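Local coordinates for protein esterase (Rhizomucor miehei CAU432, PDB 4WY8) that hydrolyses carboxylic ester bonds as a fungal carboxylesterase of the alpha/beta hydrolase fold, at residues Y25-V30 with G91-S96. Numbering follows the deposited sequence.
Sequences YPPEVV and GWVVGS
Pro-27 lays the CB-CG side of its ring against one methyl of Val-93, with CB 3.9 Å from Val-93 CG1 and CG only slightly farther from the same methyl. That methyl is turned to the ring because Val-93 holds CG1 opposite its own backbone N (chi1 177°). One helical turn on, a second apolar pair forms methyl to methyl: Val-30 CG1 lies 4.0 Å from Val-94 CG1. Val-30, too, has this methyl trans to its nitrogen (chi1 -175°), which carries it out from the helix to the loop. Two consecutive valines of the loop are thus matched by two helix residues three positions apart, and a small apolar patch results without any hydrogen bond between the two segments. Pro-27 begins the helix directly after the N-cap residue Pro-26, whose carbonyl O accepts a bond from Val-30 N (3.2 Å) and a weak one from Val-29 N.

Polar links to the same helix run beside the patch: Arg-31 NE donates to Val-93 O, and Glu-34 OE1 accepts from Gly-95 N. Residues 91-96 lie in the loop between strand 83-87 of the central sheet and helix 101-111, and open on Gly-91, the last glycine of an HGGG sequence whose glycine N-H groups contribute to the oxyanion hole in related esterases. The contact joins helix 27-39 to this loop, while helix 215-225 packs nearby, with His-224 touching both Pro-27 and Val-93, and Trp-220 and Phe-221 also meeting Val-93.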
loop_
_atom_site.group_PDB
_atom_site.type_symbol
_atom_site.label_atom_id
_atom_site.label_comp_id
_atom_site.label_asym_id
_atom_site.label_seq_id
_atom_site.Cartn_x
_atom_site.Cartn_y
_atom_site.Cartn_z
ATOM N N TYR A 25 -21.515 -28.022 9.632
ATOM C CA TYR A 25 -22.434 -28.295 8.546
ATOM C C TYR A 25 -21.750 -28.869 7.315
ATOM O O TYR A 25 -20.553 -28.685 7.124
ATOM C CB TYR A 25 -23.176 -27.000 8.205
ATOM C CG TYR A 25 -24.085 -26.566 9.329
ATOM C CD1 TYR A 25 -23.658 -25.647 10.280
ATOM C CD2 TYR A 25 -25.348 -27.116 9.462
ATOM C CE1 TYR A 25 -24.478 -25.266 11.320
ATOM C CE2 TYR A 25 -26.174 -26.741 10.487
ATOM C CZ TYR A 25 -25.736 -25.818 11.417
ATOM O OH TYR A 25 -26.581 -25.452 12.444
ATOM N N PRO A 26 -22.514 -29.570 6.471
ATOM C CA PRO A 26 -22.012 -29.999 5.160
ATOM C C PRO A 26 -21.783 -28.811 4.213
ATOM O O PRO A 26 -22.538 -27.825 4.260
ATOM C CB PRO A 26 -23.133 -30.889 4.621
ATOM C CG PRO A 26 -23.981 -31.241 5.829
ATOM C CD PRO A 26 -23.872 -30.074 6.745
ATOM N N PRO A 27 -20.744 -28.895 3.371
ATOM C CA PRO A 27 -20.401 -27.787 2.465
ATOM C C PRO A 27 -21.552 -27.226 1.598
ATOM O O PRO A 27 -21.574 -25.998 1.454
ATOM C CB PRO A 27 -19.288 -28.391 1.605
ATOM C CG PRO A 27 -18.555 -29.305 2.605
ATOM C CD PRO A 27 -19.676 -29.917 3.430
ATOM N N GLU A 28 -22.436 -28.055 1.023
ATOM C CA GLU A 28 -23.563 -27.534 0.224
ATOM C C GLU A 28 -24.482 -26.611 1.065
ATOM O O GLU A 28 -24.970 -25.567 0.580
ATOM C CB GLU A 28 -24.367 -28.686 -0.424
ATOM C CG GLU A 28 -25.283 -29.490 0.509
ATOM C CD GLU A 28 -24.657 -30.793 1.008
ATOM O OE1 GLU A 28 -23.531 -31.122 0.564
ATOM O OE2 GLU A 28 -25.294 -31.487 1.842
ATOM N N VAL A 29 -24.663 -26.962 2.339
ATOM C CA VAL A 29 -25.492 -26.172 3.241
ATOM C C VAL A 29 -24.844 -24.822 3.548
ATOM O O VAL A 29 -25.490 -23.768 3.467
ATOM C CB VAL A 29 -25.759 -26.968 4.557
ATOM C CG1 VAL A 29 -26.465 -26.118 5.596
ATOM C CG2 VAL A 29 -26.552 -28.238 4.247
ATOM N N VAL A 30 -23.550 -24.863 3.842
ATOM C CA VAL A 30 -22.753 -23.668 4.073
ATOM C C VAL A 30 -22.806 -22.730 2.854
ATOM O O VAL A 30 -23.031 -21.527 3.006
ATOM C CB VAL A 30 -21.284 -24.041 4.393
ATOM C CG1 VAL A 30 -20.449 -22.795 4.754
ATOM C CG2 VAL A 30 -21.244 -25.030 5.539
ATOM N N GLY A 91 -11.615 -20.784 0.976
ATOM C CA GLY A 91 -10.985 -21.978 1.534
ATOM C C GLY A 91 -11.056 -23.211 0.650
ATOM O O GLY A 91 -10.925 -24.338 1.155
ATOM N N TRP A 92 -11.216 -22.988 -0.658
ATOM C CA TRP A 92 -11.386 -24.041 -1.680
ATOM C C TRP A 92 -12.714 -24.785 -1.536
ATOM O O TRP A 92 -12.943 -25.784 -2.218
ATOM C CB TRP A 92 -10.245 -25.078 -1.642
ATOM C CG TRP A 92 -8.853 -24.523 -1.749
ATOM C CD1 TRP A 92 -8.258 -24.014 -2.870
ATOM C CD2 TRP A 92 -7.866 -24.457 -0.704
ATOM N NE1 TRP A 92 -6.968 -23.628 -2.580
ATOM C CE2 TRP A 92 -6.706 -23.888 -1.258
ATOM C CE3 TRP A 92 -7.856 -24.818 0.649
ATOM C CZ2 TRP A 92 -5.550 -23.668 -0.511
ATOM C CZ3 TRP A 92 -6.703 -24.606 1.394
ATOM C CH2 TRP A 92 -5.567 -24.030 0.812
ATOM N N VAL A 93 -13.587 -24.307 -0.655
ATOM C CA VAL A 93 -14.801 -25.053 -0.324
ATOM C C VAL A 93 -16.064 -24.237 -0.607
ATOM O O VAL A 93 -17.079 -24.773 -1.078
ATOM C CB VAL A 93 -14.777 -25.488 1.156
ATOM C CG1 VAL A 93 -16.064 -26.213 1.527
ATOM C CG2 VAL A 93 -13.544 -26.392 1.428
ATOM N N VAL A 94 -15.986 -22.933 -0.334
ATOM C CA VAL A 94 -17.100 -22.021 -0.591
ATOM C C VAL A 94 -16.653 -20.830 -1.466
ATOM O O VAL A 94 -15.524 -20.810 -1.989
ATOM C CB VAL A 94 -17.690 -21.518 0.742
ATOM C CG1 VAL A 94 -17.988 -22.706 1.659
ATOM C CG2 VAL A 94 -16.690 -20.590 1.436
ATOM N N GLY A 95 -17.500 -19.816 -1.588
ATOM C CA GLY A 95 -17.179 -18.674 -2.427
ATOM C C GLY A 95 -17.761 -18.837 -3.814
ATOM O O GLY A 95 -17.982 -19.964 -4.289
ATOM N N SER A 96 -18.063 -17.714 -4.456
ATOM C CA SER A 96 -18.719 -17.744 -5.767
ATOM C C SER A 96 -18.601 -16.392 -6.432
ATOM O O SER A 96 -18.115 -15.434 -5.834
ATOM C CB SER A 96 -20.195 -18.095 -5.637
ATOM O OG SER A 96 -20.894 -16.990 -5.085
#